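Local atomic coordinates of sensory box histidine kinase/response regulator (Burkholderia thailandensis, PDB entry 3MR0), a protein that probably acts as a sensor kinase in a two-component phosphorelay, the chain described here being its PAS sensory domain. Residues Asp24-Pro27 with Lys28-Ala31; Asp124-Arg127 with Asp128-Ala131. All coordinates share one frame; numbering follows the deposited sequence. Where two conformers were deposited one is given.

Contact 1 of 2, residues Asp24-Pro27 with Lys28-Ala31; sequences DWNP and KTGA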
ATOM      1  N   ASP A  24      -6.762   6.637  -4.904  1.00 17.31           N
ATOM      2  CA  ASP A  24      -8.192   6.917  -4.697  1.00 17.84           C
ATOM      3  C   ASP A  24      -8.993   5.806  -5.352  1.00 20.12           C
ATOM      4  O   ASP A  24      -9.016   5.688  -6.576  1.00 22.40           O
ATOM      5  CB  ASP A  24      -8.554   8.271  -5.312  1.00 19.18           C
ATOM      6  CG  ASP A  24     -10.050   8.625  -5.192  1.00 21.35           C
ATOM      7  OD1 ASP A  24     -10.858   7.831  -4.693  1.00 20.11           O
ATOM      8  OD2 ASP A  24     -10.420   9.739  -5.608  1.00 25.03           O
ATOM      9  N   TRP A  25      -9.664   5.003  -4.537  1.00 18.64           N
ATOM     10  CA  TRP A  25     -10.186   3.720  -4.978  1.00 19.05           C
ATOM     11  C   TRP A  25     -11.704   3.565  -4.833  1.00 20.04           C
ATOM     12  O   TRP A  25     -12.283   3.911  -3.804  1.00 20.01           O
ATOM     13  CB  TRP A  25      -9.460   2.647  -4.189  1.00 20.21           C
ATOM     14  CG  TRP A  25      -9.819   1.250  -4.482  1.00 19.89           C
ATOM     15  CD1 TRP A  25      -9.602   0.564  -5.643  1.00 19.81           C
ATOM     16  CD2 TRP A  25     -10.407   0.332  -3.566  1.00 19.99           C
ATOM     17  NE1 TRP A  25     -10.038  -0.723  -5.506  1.00 21.46           N
ATOM     18  CE2 TRP A  25     -10.541  -0.893  -4.237  1.00 21.46           C
ATOM     19  CE3 TRP A  25     -10.852   0.431  -2.240  1.00 19.60           C
ATOM     20  CZ2 TRP A  25     -11.100  -2.018  -3.627  1.00 21.97           C
ATOM     21  CZ3 TRP A  25     -11.401  -0.673  -1.637  1.00 19.80           C
ATOM     22  CH2 TRP A  25     -11.521  -1.885  -2.323  1.00 21.58           C
ATOM     23  N   ASN A  26     -12.338   3.051  -5.883  1.00 21.30           N
ATOM     24  CA  ASN A  26     -13.768   2.801  -5.873  1.00 23.93           C
ATOM     25  C   ASN A  26     -13.989   1.338  -5.580  1.00 23.81           C
ATOM     26  O   ASN A  26     -13.579   0.476  -6.356  1.00 23.80           O
ATOM     27  CB  ASN A  26     -14.414   3.186  -7.207  1.00 26.23           C
ATOM     28  CG  ASN A  26     -15.930   3.041  -7.186  1.00 27.71           C
ATOM     29  OD1 ASN A  26     -16.457   1.947  -7.021  1.00 28.21           O
ATOM     30  ND2 ASN A  26     -16.632   4.150  -7.354  1.00 28.50           N
ATOM     31  N   PRO A  27     -14.620   1.051  -4.439  1.00 24.46           N
ATOM     32  CA  PRO A  27     -14.779  -0.326  -3.962  1.00 26.39           C
ATOM     33  C   PRO A  27     -15.693  -1.197  -4.829  1.00 28.27           C
ATOM     34  O   PRO A  27     -15.459  -2.396  -4.910  1.00 30.28           O
ATOM     35  CB  PRO A  27     -15.353  -0.149  -2.546  1.00 26.62           C
ATOM     36  CG  PRO A  27     -14.887   1.224  -2.119  1.00 25.57           C
ATOM     37  CD  PRO A  27     -14.957   2.036  -3.393  1.00 24.57           C
ATOM     38  N   LYS A  28     -16.705  -0.631  -5.464  1.00 27.86           N
ATOM     39  CA  LYS A  28     -17.605  -1.466  -6.232  1.00 30.00           C
ATOM     40  C   LYS A  28     -16.971  -1.827  -7.588  1.00 31.23           C
ATOM     41  O   LYS A  28     -16.992  -2.985  -8.013  1.00 31.46           O
ATOM     42  CB  LYS A  28     -18.986  -0.807  -6.365  1.00 29.93           C
ATOM     43  CG  LYS A  28     -18.937   0.674  -6.609  1.00 30.66           C
ATOM     44  CD  LYS A  28     -20.332   1.289  -6.679  1.00 31.59           C
ATOM     45  CE  LYS A  28     -20.884   1.596  -5.291  1.00 30.50           C
ATOM     46  NZ  LYS A  28     -21.929   2.639  -5.300  1.00 30.32           N
ATOM     47  N   THR A  29     -16.362  -0.833  -8.231  1.00 31.06           N
ATOM     48  CA  THR A  29     -15.829  -0.984  -9.583  1.00 29.53           C
ATOM     49  C   THR A  29     -14.389  -1.533  -9.648  1.00 29.71           C
ATOM     50  O   THR A  29     -14.003  -2.153 -10.654  1.00 30.50           O
ATOM     51  CB  THR A  29     -15.903   0.352 -10.344  1.00 27.48           C
ATOM     52  OG1 THR A  29     -15.027   1.295  -9.718  1.00 27.40           O
ATOM     53  CG2 THR A  29     -17.332   0.898 -10.327  1.00 25.84           C
ATOM     54  N   GLY A  30     -13.604  -1.304  -8.589  1.00 26.76           N
ATOM     55  CA  GLY A  30     -12.202  -1.702  -8.571  1.00 23.96           C
ATOM     56  C   GLY A  30     -11.269  -0.641  -9.135  1.00 22.85           C
ATOM     57  O   GLY A  30     -10.053  -0.704  -8.966  1.00 22.99           O
ATOM     58  N   ALA A  31     -11.854   0.358  -9.788  1.00 22.61           N
ATOM     59  CA  ALA A  31     -11.102   1.459 -10.371  1.00 24.75           C
ATOM     60  C   ALA A  31     -10.249   2.227  -9.349  1.00 24.99           C
ATOM     61  O   ALA A  31     -10.681   2.504  -8.237  1.00 22.26           O
ATOM     62  CB  ALA A  31     -12.049   2.418 -11.070  1.00 25.58           C
TER
HETATM   63  O   HOH W   1     -11.580   5.587  -8.531  1.00 18.73           O
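Asn-26 and Ala-31 face each other where the chain doubles back, and the Asn-26 N-H points almost straight at Ala-31 O (2.9 Å, 175°). Just beyond, Gly-30 N gives a more bent bond to Asn-26 O at 2.9 Å. These two backbone bonds make the tight inner part of the turn. The Trp-25 ring meets it along its CD1-NE1 side: CD1 lies 3.4 Å from Ala-31 O, and Gly-30 O comes to the ring edge near its plane. Pro-27 CA sits over one face of the indole, offset toward the rim. With CG anti to the backbone N (chi1 -175°), the Asn-26 side chain crosses that of Thr-29 at about a right angle and offers OD1 to the Thr-29 N-H. Asparagine suits this place because its short amide can turn an oxygen back to the N-H groups of the bend, though Lys-28 N bonds OD1 only weakly and the exact position of OD1 is doubtful.

The whole is a beta-hairpin of the PAS fold: loop 26-31 joins antiparallel strands 21-25 and 32-34, with Asn-26 and Ala-31 paired at its base. Pro-27 suits the start of the bend because its ring holds phi near -65°. Gly-30 takes a positive phi of 88°, where it has no CB to press on the carbonyl of Thr-29.

The outer side is looser. Lys-28 and Thr-29 are exposed, as their polar side chains allow, and a water joins Asp-24 O to Ala-31 O by a weak bond. Asp-24 turns its carboxylate to Arg-114, whereas Trp-25 packs on Leu-72 and lines a pocket holding a bound polyether.

Contact 2 of 2, residues Asp124-Arg127 with Asp128-Ala131; sequences DRKR and DEDA. With SO4 (sulfate ion), chain C.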
ATOM      1  N   ASP A 124      13.927  -0.306   2.776  1.00 17.25           N
ATOM      2  CA  ASP A 124      15.205  -0.231   3.512  1.00 18.93           C
ATOM      3  C   ASP A 124      15.075  -0.411   5.010  1.00 16.90           C
ATOM      4  O   ASP A 124      15.932  -1.029   5.631  1.00 16.98           O
ATOM      5  CB  ASP A 124      15.954   1.068   3.202  1.00 21.46           C
ATOM      6  CG  ASP A 124      16.714   0.986   1.908  1.00 24.66           C
ATOM      7  OD1 ASP A 124      16.810  -0.134   1.373  1.00 25.97           O
ATOM      8  OD2 ASP A 124      17.213   2.030   1.429  1.00 27.48           O
ATOM      9  N   ARG A 125      14.025   0.146   5.601  1.00 16.51           N
ATOM     10  CA  ARG A 125      13.752  -0.124   7.001  1.00 16.04           C
ATOM     11  C   ARG A 125      13.476  -1.602   7.206  1.00 15.76           C
ATOM     12  O   ARG A 125      13.973  -2.181   8.160  1.00 15.19           O
ATOM     13  CB  ARG A 125      12.571   0.683   7.542  1.00 17.76           C
ATOM     14  CG  ARG A 125      12.093   0.131   8.890  1.00 18.34           C
ATOM     15  CD  ARG A 125      11.255   1.120   9.662  1.00 17.84           C
ATOM     16  NE  ARG A 125      10.175   1.657   8.844  1.00 18.24           N
ATOM     17  CZ  ARG A 125       8.991   1.081   8.696  1.00 17.20           C
ATOM     18  NH1 ARG A 125       8.719  -0.056   9.318  1.00 17.06           N
ATOM     19  NH2 ARG A 125       8.086   1.642   7.923  1.00 18.02           N
ATOM     20  N   LYS A 126      12.691  -2.210   6.311  1.00 16.11           N
ATOM     21  CA  LYS A 126      12.320  -3.624   6.463  1.00 16.26           C
ATOM     22  C   LYS A 126      13.541  -4.546   6.302  1.00 14.99           C
ATOM     23  O   LYS A 126      13.616  -5.607   6.954  1.00 15.65           O
ATOM     24  CB  LYS A 126      11.157  -4.015   5.531  1.00 16.42           C
ATOM     25  CG  LYS A 126       9.837  -3.282   5.793  1.00 16.18           C
ATOM     26  CD  LYS A 126       9.176  -3.706   7.075  1.00 16.80           C
ATOM     27  CE  LYS A 126       8.979  -5.178   7.112  1.00 20.08           C
ATOM     28  NZ  LYS A 126       8.323  -5.577   8.398  1.00 22.62           N
ATOM     29  N   ARG A 127      14.484  -4.126   5.456  0.64 14.94           N
ATOM     30  CA  ARG A 127      15.765  -4.819   5.265  0.64 15.23           C
ATOM     31  C   ARG A 127      16.568  -4.850   6.557  0.64 15.28           C
ATOM     32  O   ARG A 127      17.094  -5.890   6.945  0.64 15.93           O
ATOM     33  CB  ARG A 127      16.604  -4.144   4.156  0.64 15.81           C
ATOM     34  CG  ARG A 127      16.091  -4.352   2.715  0.64 16.80           C
ATOM     35  CD  ARG A 127      16.716  -3.346   1.730  0.64 18.78           C
ATOM     36  NE  ARG A 127      16.514  -3.731   0.322  0.64 20.81           N
ATOM     37  CZ  ARG A 127      16.554  -2.895  -0.720  0.64 21.31           C
ATOM     38  NH1 ARG A 127      16.781  -1.602  -0.545  0.64 20.13           N
ATOM     39  NH2 ARG A 127      16.350  -3.352  -1.948  0.64 22.71           N
ATOM     40  N   ASP A 128      16.673  -3.696   7.210  1.00 15.08           N
ATOM     41  CA  ASP A 128      17.467  -3.568   8.443  1.00 16.61           C
ATOM     42  C   ASP A 128      16.800  -4.236   9.673  1.00 15.28           C
ATOM     43  O   ASP A 128      17.462  -4.835  10.519  1.00 14.88           O
ATOM     44  CB  ASP A 128      17.859  -2.096   8.691  1.00 16.20           C
ATOM     45  CG  ASP A 128      18.877  -1.586   7.680  1.00 19.32           C
ATOM     46  OD1 ASP A 128      19.549  -2.408   7.014  1.00 19.97           O
ATOM     47  OD2 ASP A 128      19.014  -0.358   7.537  1.00 20.04           O
ATOM     48  N   GLU A 129      15.484  -4.159   9.746  1.00 16.70           N
ATOM     49  CA  GLU A 129      14.750  -4.893  10.766  1.00 17.11           C
ATOM     50  C   GLU A 129      14.958  -6.404  10.638  1.00 17.00           C
ATOM     51  O   GLU A 129      15.157  -7.084  11.638  1.00 18.46           O
ATOM     52  CB  GLU A 129      13.254  -4.589  10.689  1.00 18.37           C
ATOM     53  CG  GLU A 129      12.875  -3.194  11.123  1.00 22.91           C
ATOM     54  CD  GLU A 129      11.374  -2.915  10.927  1.00 26.38           C
ATOM     55  OE1 GLU A 129      10.635  -3.841  10.513  1.00 25.01           O
ATOM     56  OE2 GLU A 129      10.949  -1.758  11.176  1.00 29.27           O
ATOM     57  N   ASP A 130      14.872  -6.949   9.428  1.00 17.03           N
ATOM     58  CA  ASP A 130      15.108  -8.380   9.270  1.00 14.99           C
ATOM     59  C   ASP A 130      16.575  -8.732   9.512  1.00 14.20           C
ATOM     60  O   ASP A 130      16.878  -9.758  10.111  1.00 15.70           O
ATOM     61  CB  ASP A 130      14.689  -8.872   7.888  1.00 15.24           C
ATOM     62  CG  ASP A 130      14.724 -10.401   7.776  1.00 17.80           C
ATOM     63  OD1 ASP A 130      13.935 -11.062   8.483  1.00 19.47           O
ATOM     64  OD2 ASP A 130      15.525 -10.938   6.980  1.00 17.70           O
ATOM     65  N   ALA A 131      17.479  -7.903   9.015  1.00 14.50           N
ATOM     66  CA  ALA A 131      18.890  -8.090   9.294  1.00 15.45           C
ATOM     67  C   ALA A 131      19.105  -8.209  10.806  1.00 16.92           C
ATOM     68  O   ALA A 131      19.770  -9.136  11.265  1.00 18.83           O
ATOM     69  CB  ALA A 131      19.721  -6.938   8.712  1.00 14.89           C
TER
HETATM   70  S   SO4 C 141      10.555   4.772   6.698  1.00 19.58           S
HETATM   71  O1  SO4 C 141      11.529   4.316   7.681  1.00 20.08           O
HETATM   72  O2  SO4 C 141      11.058   4.627   5.343  1.00 22.26           O
HETATM   73  O3  SO4 C 141       9.359   3.971   6.843  1.00 21.55           O
HETATM   74  O4  SO4 C 141      10.203   6.170   6.898  1.00 19.06           O
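Arg-125 and Glu-129, one helical turn apart, lie side by side and point the same way, their guanidinium and carboxylate planes turned 49° from each other. Glu-129 OE2 comes to the edge of the guanidinium, near its plane, and accepts a straight but long and weak bond from Arg-125 NH1 (3.4 Å, 173°). Below the charges, the same oxygen rests 3.2 Å from Arg-125 CG, so the aliphatic stem also takes part. Arg-125 starts extended and then bends at chi3 (51°), which brings the NH1 edge of the guanidinium beside OE2.

The NE and NH2 side of the guanidinium grips a sulfate, probably from the crystallisation liquor. NE bonds sulfate O1 and O3, and NH2 bonds O3 at 2.9 Å. Arginine suits this place because its several N-H groups can serve several anions at once, here Glu-129, the sulfate and Glu-85.

Lys-126 reaches the other carboxylate oxygen. Folded back at chi2 and chi3, its chain crosses that of Glu-129 obliquely, and NZ lies 3.6 Å from Glu-129 OE1 in a loose salt bridge. The carboxylate is thereby divided between two cations in a salt-bridge network at i, i+1 and i+4, the i/i+4 spacing setting Arg-125 and Glu-129 on the same side of the helix. The two positive groups would probably help to keep the glutamate ionised. Under it runs the ordinary alpha-helical backbone bonding, with Glu-129 N to Arg-125 O at 3.0 Å.

Asp-130 points elsewhere, pairing with Arg-133 further along helix 123-140. This helix follows strand 112-121, and its first turns are tied back to the sheet: Arg-125 NH2 also forms a salt bridge with Glu-85 of strand 82-89, while Lys-126 makes a cation-pi contact with Trp-97 of strand 95-106.

In the fold
Both contacts are local and lie at the surface, on opposite sides of the chain's centre, with their own centres about 32 Å apart and no touch between them. Contact 1 turns the chain between two neighbouring strands of the sheet; contact 2 belongs to the last helix of this chain, 123-140, which leaves the sheet after its strand 112-121. This PAS domain is one piece of a longer protein. The chemistry differs accordingly. At the hairpin, backbone amides and one amide side chain do the bonding, with an indole that lines a pocket holding a bound polyether. On the helix, the backbone bonds are routine and charged side chains give the contact its character, two of them reaching the sheet.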